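Local coordinates for protein extracellular serine protease (Aeromonas sobria, PDB 3WQB) that cleaves peptide bonds after two basic residues, one of them lysine, as a secreted, calcium-binding serine protease of the furin subfamily and a probable virulence factor, at residues V472-L486 / T525-Y539. The protein carries 1 engineered substitution. Numbering follows the deposited sequence.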
ATOM      1  N   VAL A 472     -20.340  -9.742   4.386  1.00 11.27           N
ATOM      2  CA  VAL A 472     -18.919  -9.452   4.508  1.00 11.50           C
ATOM      3  C   VAL A 472     -18.483  -8.368   3.529  1.00 11.47           C
ATOM      4  O   VAL A 472     -18.910  -8.341   2.368  1.00 11.89           O
ATOM      5  CB  VAL A 472     -18.065 -10.719   4.247  1.00 11.34           C
ATOM      6  CG1 VAL A 472     -16.575 -10.394   4.310  1.00 13.07           C
ATOM      7  CG2 VAL A 472     -18.400 -11.827   5.233  1.00 12.50           C
ATOM      8  N   GLU A 473     -17.636  -7.466   4.008  1.00 11.37           N
ATOM      9  CA  GLU A 473     -16.861  -6.615   3.110  1.00 12.20           C
ATOM     10  C   GLU A 473     -15.421  -7.108   3.116  1.00 11.84           C
ATOM     11  O   GLU A 473     -14.892  -7.505   2.071  1.00 12.75           O
ATOM     12  CB  GLU A 473     -16.979  -5.139   3.499  1.00 12.72           C
ATOM     13  CG  GLU A 473     -18.385  -4.584   3.252  1.00 13.63           C
ATOM     14  CD  GLU A 473     -18.698  -3.323   4.034  1.00 14.70           C
ATOM     15  OE1 GLU A 473     -17.842  -2.414   4.115  1.00 15.11           O
ATOM     16  OE2 GLU A 473     -19.826  -3.235   4.555  1.00 15.78           O
ATOM     17  N   ALA A 474     -14.785  -7.116   4.289  1.00 10.90           N
ATOM     18  CA  ALA A 474     -13.418  -7.604   4.392  1.00 10.80           C
ATOM     19  C   ALA A 474     -13.281  -8.422   5.655  1.00 10.77           C
ATOM     20  O   ALA A 474     -14.099  -8.306   6.580  1.00 11.06           O
ATOM     21  CB  ALA A 474     -12.424  -6.440   4.394  1.00 11.52           C
ATOM     22  N   VAL A 475     -12.263  -9.275   5.674  1.00 10.29           N
ATOM     23  CA  VAL A 475     -11.888  -9.982   6.894  1.00 11.12           C
ATOM     24  C   VAL A 475     -10.433  -9.705   7.239  1.00 10.97           C
ATOM     25  O   VAL A 475      -9.562  -9.675   6.352  1.00 10.83           O
ATOM     26  CB  VAL A 475     -12.148 -11.526   6.831  1.00 12.06           C
ATOM     27  CG1 VAL A 475     -13.628 -11.820   6.662  1.00 13.35           C
ATOM     28  CG2 VAL A 475     -11.359 -12.186   5.727  1.00 13.52           C
ATOM     29  N   GLN A 476     -10.179  -9.507   8.527  1.00 11.06           N
ATOM     30  CA  GLN A 476      -8.832  -9.411   9.055  1.00 11.19           C
ATOM     31  C   GLN A 476      -8.553 -10.627   9.906  1.00 11.60           C
ATOM     32  O   GLN A 476      -9.442 -11.135  10.605  1.00 12.01           O
ATOM     33  CB  GLN A 476      -8.656  -8.159   9.905  1.00 11.63           C
ATOM     34  CG  GLN A 476      -8.770  -6.860   9.127  1.00 11.14           C
ATOM     35  CD  GLN A 476      -8.857  -5.663  10.039  1.00 12.55           C
ATOM     36  OE1 GLN A 476      -9.638  -5.662  10.991  1.00 13.14           O
ATOM     37  NE2 GLN A 476      -8.077  -4.625   9.744  1.00 12.68           N
ATOM     38  N   VAL A 477      -7.311 -11.086   9.831  1.00 12.02           N
ATOM     39  CA  VAL A 477      -6.831 -12.204  10.630  1.00 13.21           C
ATOM     40  C   VAL A 477      -5.512 -11.796  11.274  1.00 13.12           C
ATOM     41  O   VAL A 477      -4.668 -11.159  10.631  1.00 14.85           O
ATOM     42  CB  VAL A 477      -6.646 -13.473   9.744  1.00 13.99           C
ATOM     43  CG1 VAL A 477      -5.815 -14.538  10.412  1.00 16.05           C
ATOM     44  CG2 VAL A 477      -7.987 -14.058   9.355  1.00 14.03           C
ATOM     45  N   MET A 478      -5.336 -12.140  12.547  1.00 12.62           N
ATOM     46  CA  MET A 478      -4.013 -12.069  13.169  1.00 13.23           C
ATOM     47  C   MET A 478      -3.564 -13.487  13.441  1.00 12.84           C
ATOM     48  O   MET A 478      -4.382 -14.325  13.819  1.00 13.06           O
ATOM     49  CB  MET A 478      -4.044 -11.263  14.464  1.00 13.62           C
ATOM     50  CG  MET A 478      -4.255  -9.781  14.223  1.00 15.19           C
ATOM     51  SD  MET A 478      -4.161  -8.837  15.747  1.00 19.35           S
ATOM     52  CE  MET A 478      -5.581  -9.442  16.661  1.00 19.78           C
ATOM     53  N   VAL A 479      -2.282 -13.763  13.207  1.00 12.18           N
ATOM     54  CA  VAL A 479      -1.727 -15.113  13.417  1.00 12.28           C
ATOM     55  C   VAL A 479      -0.487 -15.060  14.301  1.00 12.02           C
ATOM     56  O   VAL A 479       0.370 -14.177  14.149  1.00 12.12           O
ATOM     57  CB  VAL A 479      -1.389 -15.837  12.074  1.00 12.40           C
ATOM     58  CG1 VAL A 479      -0.796 -17.229  12.341  1.00 13.79           C
ATOM     59  CG2 VAL A 479      -2.622 -15.973  11.211  1.00 14.02           C
ATOM     60  N   SER A 480      -0.419 -16.010  15.231  1.00 12.03           N
ATOM     61  CA  SER A 480       0.776 -16.235  16.038  1.00 12.64           C
ATOM     62  C   SER A 480       1.176 -17.693  15.898  1.00 12.77           C
ATOM     63  O   SER A 480       0.346 -18.589  16.044  1.00 13.30           O
ATOM     64  CB  SER A 480       0.521 -15.887  17.505  1.00 13.20           C
ATOM     65  OG  SER A 480       0.229 -14.503  17.618  1.00 14.62           O
ATOM     66  N   LEU A 481       2.448 -17.918  15.578  1.00 12.76           N
ATOM     67  CA  LEU A 481       2.983 -19.264  15.412  1.00 13.07           C
ATOM     68  C   LEU A 481       4.495 -19.239  15.576  1.00 13.43           C
ATOM     69  O   LEU A 481       5.129 -18.190  15.437  1.00 13.57           O
ATOM     70  CB  LEU A 481       2.573 -19.867  14.053  1.00 13.16           C
ATOM     71  CG  LEU A 481       2.998 -19.181  12.752  1.00 12.70           C
ATOM     72  CD1 LEU A 481       4.438 -19.539  12.382  1.00 13.97           C
ATOM     73  CD2 LEU A 481       2.058 -19.592  11.629  1.00 14.28           C
ATOM     74  N   ASP A 482       5.060 -20.408  15.866  1.00 13.77           N
ATOM     75  CA  ASP A 482       6.507 -20.603  15.822  1.00 14.28           C
ATOM     76  C   ASP A 482       6.873 -21.461  14.630  1.00 14.19           C
ATOM     77  O   ASP A 482       6.232 -22.483  14.373  1.00 14.20           O
ATOM     78  CB  ASP A 482       7.005 -21.299  17.087  1.00 15.08           C
ATOM     79  CG  ASP A 482       6.918 -20.423  18.325  1.00 16.83           C
ATOM     80  OD1 ASP A 482       6.859 -19.180  18.202  1.00 19.07           O
ATOM     81  OD2 ASP A 482       6.933 -20.994  19.433  1.00 21.81           O
ATOM     82  N   HIS A 483       7.900 -21.037  13.902  1.00 13.87           N
ATOM     83  CA  HIS A 483       8.441 -21.802  12.784  1.00 14.00           C
ATOM     84  C   HIS A 483       9.793 -21.231  12.402  1.00 14.62           C
ATOM     85  O   HIS A 483       9.959 -20.013  12.308  1.00 14.75           O
ATOM     86  CB  HIS A 483       7.499 -21.758  11.576  1.00 13.83           C
ATOM     87  CG  HIS A 483       7.853 -22.734  10.501  1.00 13.83           C
ATOM     88  ND1 HIS A 483       8.859 -22.505   9.590  1.00 14.47           N
ATOM     89  CD2 HIS A 483       7.318 -23.935  10.180  1.00 13.95           C
ATOM     90  CE1 HIS A 483       8.948 -23.536   8.767  1.00 14.36           C
ATOM     91  NE2 HIS A 483       8.019 -24.415   9.099  1.00 13.98           N
ATOM     92  N   GLN A 484      10.756 -22.123  12.187  1.00 14.83           N
ATOM     93  CA  GLN A 484      12.147 -21.732  11.975  1.00 15.42           C
ATOM     94  C   GLN A 484      12.493 -21.215  10.568  1.00 14.90           C
ATOM     95  O   GLN A 484      13.565 -20.656  10.370  1.00 15.76           O
ATOM     96  CB  GLN A 484      13.088 -22.888  12.332  1.00 16.06           C
ATOM     97  CG  GLN A 484      13.090 -23.299  13.792  1.00 17.95           C
ATOM     98  CD  GLN A 484      13.770 -24.638  14.000  1.00 21.17           C
ATOM     99  OE1 GLN A 484      13.626 -25.560  13.189  1.00 23.02           O
ATOM    100  NE2 GLN A 484      14.517 -24.752  15.091  1.00 23.34           N
ATOM    101  N   ARG A 485      11.605 -21.423   9.601  1.00 14.45           N
ATOM    102  CA  ARG A 485      11.795 -20.900   8.243  1.00 13.75           C
ATOM    103  C   ARG A 485      10.478 -20.377   7.671  1.00 13.42           C
ATOM    104  O   ARG A 485       9.808 -21.027   6.866  1.00 12.73           O
ATOM    105  CB  ARG A 485      12.455 -21.939   7.329  1.00 13.93           C
ATOM    106  CG  ARG A 485      12.837 -21.374   5.970  1.00 13.49           C
ATOM    107  CD  ARG A 485      13.785 -22.277   5.192  1.00 14.92           C
ATOM    108  NE  ARG A 485      13.099 -23.431   4.623  1.00 13.52           N
ATOM    109  CZ  ARG A 485      13.503 -24.091   3.541  1.00 13.21           C
ATOM    110  NH1 ARG A 485      14.621 -23.732   2.903  1.00 15.83           N
ATOM    111  NH2 ARG A 485      12.779 -25.115   3.098  1.00 14.14           N
ATOM    112  N   LEU A 486      10.126 -19.167   8.092  1.00 13.11           N
ATOM    113  CA  LEU A 486       8.805 -18.599   7.816  1.00 12.70           C
ATOM    114  C   LEU A 486       8.307 -18.665   6.374  1.00 12.02           C
ATOM    115  O   LEU A 486       7.130 -18.935   6.163  1.00 11.95           O
ATOM    116  CB  LEU A 486       8.684 -17.163   8.351  1.00 12.51           C
ATOM    117  CG  LEU A 486       8.586 -17.035   9.874  1.00 13.26           C
ATOM    118  CD1 LEU A 486       8.816 -15.597  10.292  1.00 14.69           C
ATOM    119  CD2 LEU A 486       7.250 -17.553  10.400  1.00 14.59           C
ATOM    120  N   THR A 525      13.684 -13.695  15.447  1.00 22.87           N
ATOM    121  CA  THR A 525      12.310 -14.044  15.083  1.00 21.82           C
ATOM    122  C   THR A 525      12.003 -15.531  15.294  1.00 21.22           C
ATOM    123  O   THR A 525      12.553 -16.395  14.608  1.00 20.69           O
ATOM    124  CB  THR A 525      12.003 -13.623  13.624  1.00 21.53           C
ATOM    125  OG1 THR A 525      12.105 -12.198  13.514  1.00 22.40           O
ATOM    126  CG2 THR A 525      10.603 -14.065  13.198  1.00 21.14           C
ATOM    127  N   LYS A 526      11.109 -15.802  16.242  1.00 20.97           N
ATOM    128  CA  LYS A 526      10.664 -17.154  16.567  1.00 20.89           C
ATOM    129  C   LYS A 526       9.584 -17.601  15.599  1.00 20.23           C
ATOM    130  O   LYS A 526       9.381 -18.801  15.374  1.00 19.65           O
ATOM    131  CB  LYS A 526      10.090 -17.190  17.981  1.00 21.79           C
ATOM    132  CG  LYS A 526      11.115 -17.098  19.098  1.00 24.28           C
ATOM    133  CD  LYS A 526      10.508 -17.604  20.400  1.00 27.67           C
ATOM    134  CE  LYS A 526      10.190 -19.098  20.325  1.00 29.55           C
ATOM    135  NZ  LYS A 526       9.021 -19.469  21.166  1.00 31.34           N
ATOM    136  N   GLY A 527       8.890 -16.622  15.030  1.00 19.61           N
ATOM    137  CA  GLY A 527       7.777 -16.882  14.137  1.00 19.06           C
ATOM    138  C   GLY A 527       6.925 -15.638  13.990  1.00 18.36           C
ATOM    139  O   GLY A 527       7.439 -14.525  13.934  1.00 19.51           O
ATOM    140  N   LEU A 528       5.617 -15.833  13.931  1.00 16.82           N
ATOM    141  CA  LEU A 528       4.675 -14.729  13.792  1.00 15.68           C
ATOM    142  C   LEU A 528       4.096 -14.401  15.148  1.00 15.27           C
ATOM    143  O   LEU A 528       3.810 -15.304  15.927  1.00 15.07           O
ATOM    144  CB  LEU A 528       3.538 -15.110  12.842  1.00 15.39           C
ATOM    145  CG  LEU A 528       3.896 -15.569  11.424  1.00 14.95           C
ATOM    146  CD1 LEU A 528       2.623 -15.815  10.629  1.00 14.22           C
ATOM    147  CD2 LEU A 528       4.795 -14.562  10.721  1.00 15.19           C
ATOM    148  N   ARG A 529       3.935 -13.109  15.420  1.00 14.70           N
ATOM    149  CA  ARG A 529       3.318 -12.640  16.658  1.00 14.69           C
ATOM    150  C   ARG A 529       2.282 -11.580  16.296  1.00 14.70           C
ATOM    151  O   ARG A 529       2.640 -10.442  15.965  1.00 14.85           O
ATOM    152  CB  ARG A 529       4.370 -12.064  17.623  1.00 14.45           C
ATOM    153  CG  ARG A 529       5.342 -13.090  18.236  1.00 15.59           C
ATOM    154  CD  ARG A 529       4.601 -14.156  19.039  1.00 15.40           C
ATOM    155  NE  ARG A 529       5.491 -15.112  19.701  1.00 17.28           N
ATOM    156  CZ  ARG A 529       5.944 -16.233  19.145  1.00 17.21           C
ATOM    157  NH1 ARG A 529       5.613 -16.558  17.899  1.00 15.96           N
ATOM    158  NH2 ARG A 529       6.732 -17.038  19.837  1.00 18.63           N
ATOM    159  N   ASP A 530       1.008 -11.969  16.319  1.00 14.88           N
ATOM    160  CA  ASP A 530      -0.101 -11.091  15.906  1.00 14.92           C
ATOM    161  C   ASP A 530       0.166 -10.440  14.543  1.00 14.22           C
ATOM    162  O   ASP A 530      -0.057  -9.241  14.349  1.00 14.65           O
ATOM    163  CB  ASP A 530      -0.390 -10.003  16.953  1.00 15.63           C
ATOM    164  CG  ASP A 530      -0.964 -10.545  18.253  1.00 18.28           C
ATOM    165  OD1 ASP A 530      -1.565 -11.637  18.254  1.00 20.05           O
ATOM    166  OD2 ASP A 530      -0.820  -9.841  19.277  1.00 22.22           O
ATOM    167  N   MET A 531       0.671 -11.229  13.600  1.00 12.81           N
ATOM    168  CA  MET A 531       0.850 -10.709  12.254  1.00 12.58           C
ATOM    169  C   MET A 531      -0.517 -10.587  11.598  1.00 11.83           C
ATOM    170  O   MET A 531      -1.273 -11.551  11.556  1.00 11.63           O
ATOM    171  CB  MET A 531       1.756 -11.593  11.409  1.00 13.13           C
ATOM    172  CG  MET A 531       2.004 -10.955  10.056  1.00 14.96           C
ATOM    173  SD  MET A 531       2.957 -11.946   8.930  1.00 21.92           S
ATOM    174  CE  MET A 531       2.228 -11.453   7.375  1.00 19.78           C
ATOM    175  N   ARG A 532      -0.824  -9.397  11.091  1.00 11.67           N
ATOM    176  CA  ARG A 532      -2.146  -9.128  10.537  1.00 11.71           C
ATOM    177  C   ARG A 532      -2.168  -9.294   9.022  1.00 11.39           C
ATOM    178  O   ARG A 532      -1.210  -8.918   8.319  1.00 11.56           O
ATOM    179  CB  ARG A 532      -2.646  -7.735  10.935  1.00 11.74           C
ATOM    180  CG  ARG A 532      -4.136  -7.528  10.681  1.00 11.76           C
ATOM    181  CD  ARG A 532      -4.613  -6.174  11.145  1.00 11.96           C
ATOM    182  NE  ARG A 532      -3.852  -5.118  10.486  1.00 11.81           N
ATOM    183  CZ  ARG A 532      -3.836  -3.846  10.864  1.00 12.77           C
ATOM    184  NH1 ARG A 532      -4.546  -3.455  11.915  1.00 15.23           N
ATOM    185  NH2 ARG A 532      -3.100  -2.968  10.191  1.00 14.32           N
ATOM    186  N   MET A 533      -3.262  -9.884   8.534  1.00 10.51           N
ATOM    187  CA  MET A 533      -3.505 -10.025   7.103  1.00 10.92           C
ATOM    188  C   MET A 533      -4.964  -9.688   6.822  1.00 10.24           C
ATOM    189  O   MET A 533      -5.826  -9.844   7.698  1.00 10.95           O
ATOM    190  CB  MET A 533      -3.193 -11.447   6.639  1.00 11.75           C
ATOM    191  CG  MET A 533      -1.729 -11.825   6.774  1.00 14.47           C
ATOM    192  SD  MET A 533      -1.441 -13.599   6.970  1.00 16.47           S
ATOM    193  CE  MET A 533      -1.921 -13.816   8.673  1.00 20.50           C
ATOM    194  N   LEU A 534      -5.243  -9.208   5.614  1.00  9.24           N
ATOM    195  CA  LEU A 534      -6.614  -8.908   5.212  1.00  9.39           C
ATOM    196  C   LEU A 534      -6.941  -9.634   3.910  1.00  9.07           C
ATOM    197  O   LEU A 534      -6.069  -9.817   3.058  1.00  9.04           O
ATOM    198  CB  LEU A 534      -6.804  -7.393   5.069  1.00  9.46           C
ATOM    199  CG  LEU A 534      -8.199  -6.933   4.627  1.00  9.26           C
ATOM    200  CD1 LEU A 534      -8.601  -5.663   5.334  1.00 11.32           C
ATOM    201  CD2 LEU A 534      -8.305  -6.745   3.110  1.00  9.81           C
ATOM    202  N   SER A 535      -8.192 -10.061   3.768  1.00  8.62           N
ATOM    203  CA  SER A 535      -8.669 -10.558   2.486  1.00  9.15           C
ATOM    204  C   SER A 535      -9.929  -9.845   2.032  1.00  9.22           C
ATOM    205  O   SER A 535     -10.862  -9.620   2.819  1.00  9.38           O
ATOM    206  CB  SER A 535      -8.931 -12.057   2.523  1.00  9.38           C
ATOM    207  OG  SER A 535      -9.492 -12.468   1.292  1.00 10.01           O
ATOM    208  N   ASN A 536      -9.952  -9.522   0.740  1.00  9.21           N
ATOM    209  CA  ASN A 536     -11.120  -8.969   0.070  1.00  9.29           C
ATOM    210  C   ASN A 536     -11.948 -10.027  -0.661  1.00  9.40           C
ATOM    211  O   ASN A 536     -13.009  -9.720  -1.224  1.00  9.70           O
ATOM    212  CB  ASN A 536     -10.683  -7.888  -0.916  1.00  9.37           C
ATOM    213  CG  ASN A 536     -10.147  -6.657  -0.225  1.00  8.92           C
ATOM    214  OD1 ASN A 536     -10.761  -6.160   0.724  1.00 10.33           O
ATOM    215  ND2 ASN A 536      -9.014  -6.136  -0.709  1.00  9.96           N
ATOM    216  N   LYS A 537     -11.448 -11.265  -0.684  1.00  9.34           N
ATOM    217  CA  LYS A 537     -12.048 -12.330  -1.489  1.00  9.68           C
ATOM    218  C   LYS A 537     -13.509 -12.632  -1.179  1.00  9.75           C
ATOM    219  O   LYS A 537     -14.236 -13.133  -2.046  1.00  9.63           O
ATOM    220  CB  LYS A 537     -11.198 -13.596  -1.355  1.00  9.87           C
ATOM    221  CG  LYS A 537     -11.768 -14.850  -1.989  1.00  9.97           C
ATOM    222  CD  LYS A 537     -11.835 -14.746  -3.514  1.00 10.12           C
ATOM    223  CE  LYS A 537     -12.380 -16.026  -4.132  1.00 11.50           C
ATOM    224  NZ  LYS A 537     -11.466 -17.187  -3.955  1.00 13.67           N
ATOM    225  N   PHE A 538     -13.928 -12.334   0.047  1.00  9.88           N
ATOM    226  CA  PHE A 538     -15.234 -12.770   0.542  1.00 10.28           C
ATOM    227  C   PHE A 538     -16.320 -11.703   0.421  1.00 10.31           C
ATOM    228  O   PHE A 538     -17.416 -11.853   0.950  1.00 10.62           O
ATOM    229  CB  PHE A 538     -15.098 -13.264   1.985  1.00 10.38           C
ATOM    230  CG  PHE A 538     -13.992 -14.253   2.166  1.00  9.99           C
ATOM    231  CD1 PHE A 538     -14.135 -15.560   1.730  1.00 10.98           C
ATOM    232  CD2 PHE A 538     -12.794 -13.876   2.774  1.00 10.28           C
ATOM    233  CE1 PHE A 538     -13.103 -16.481   1.889  1.00 11.03           C
ATOM    234  CE2 PHE A 538     -11.751 -14.794   2.938  1.00 11.60           C
ATOM    235  CZ  PHE A 538     -11.916 -16.098   2.498  1.00 11.44           C
ATOM    236  N   TYR A 539     -16.013 -10.628  -0.298  1.00  9.66           N
ATOM    237  CA  TYR A 539     -16.922  -9.500  -0.436  1.00 10.39           C
ATOM    238  C   TYR A 539     -18.304  -9.939  -0.897  1.00 10.79           C
ATOM    239  O   TYR A 539     -18.461 -10.531  -1.970  1.00 11.47           O
ATOM    240  CB  TYR A 539     -16.328  -8.502  -1.431  1.00 10.59           C
ATOM    241  CG  TYR A 539     -17.001  -7.153  -1.442  1.00 10.48           C
ATOM    242  CD1 TYR A 539     -16.498  -6.106  -0.674  1.00 11.74           C
ATOM    243  CD2 TYR A 539     -18.148  -6.920  -2.213  1.00 12.36           C
ATOM    244  CE1 TYR A 539     -17.113  -4.861  -0.679  1.00 12.10           C
ATOM    245  CE2 TYR A 539     -18.771  -5.668  -2.222  1.00 12.24           C
ATOM    246  CZ  TYR A 539     -18.241  -4.645  -1.458  1.00 11.51           C
ATOM    247  OH  TYR A 539     -18.840  -3.408  -1.453  1.00 13.86           O
TER
HETATM  248  O   HOH W   1     -13.523 -10.288   2.131  1.00 10.59           O
HETATM  249  O   HOH W   2     -13.367  -5.602   0.622  1.00 16.15           O
HETATM  250  O   HOH W   3      -2.313 -13.795  16.762  1.00 22.02           O
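Asp482 reaches across to Lys526 and Arg529: its CB packs on the backbone oxygen of Lys526, and with CG beside the backbone N (chi1 -70°) the carboxylate meets both basic side chains of 525-539. OD1 takes both NH1 and NH2 of Arg529, end-on and in the guanidinium plane, the shorter bond being NH2 to OD1 at 2.7 Å on the syn lone pair. OD2 receives Lys526 NZ at 3.1 Å from above the carboxylate plane. Arg529 NH1 also bonds its neighbour's carbonyl, Leu528 O, from the face opposite Leu481 N, which should fix the guanidinium's rotation.

These residues end an antiparallel pair, 474-482 against 527-535, in the P-domain's beta-sandwich. Pairing is regular from Val475–Ser535 to Val479–Met531; there a G1 bulge, with Asp530 and Met531 both facing Val479, shifts the register by one before Leu481 pairs with Leu528. Ser480 OG takes the Asp530 N-H in a nearly straight bond (3.0 Å, 167°), and a water joins the same hydroxyl to Asp530 OD1.

On the face turned to strands 489-494 and 545-553, Met533 CE presses tightly on Val479 CG2 (3.4 Å), and Leu528 touches Leu481 CD2 with CD1 and Leu486 CD2 with CD2. Farther along, Val475 CG2 meets the Phe538 ring obliquely, 3.7 Å from CD2. Just past Asp482, His483 N bonds Lys526 O, while the His483 ring, through NE2, hydrogen-bonds Asp553, a ligand of the P-domain calcium.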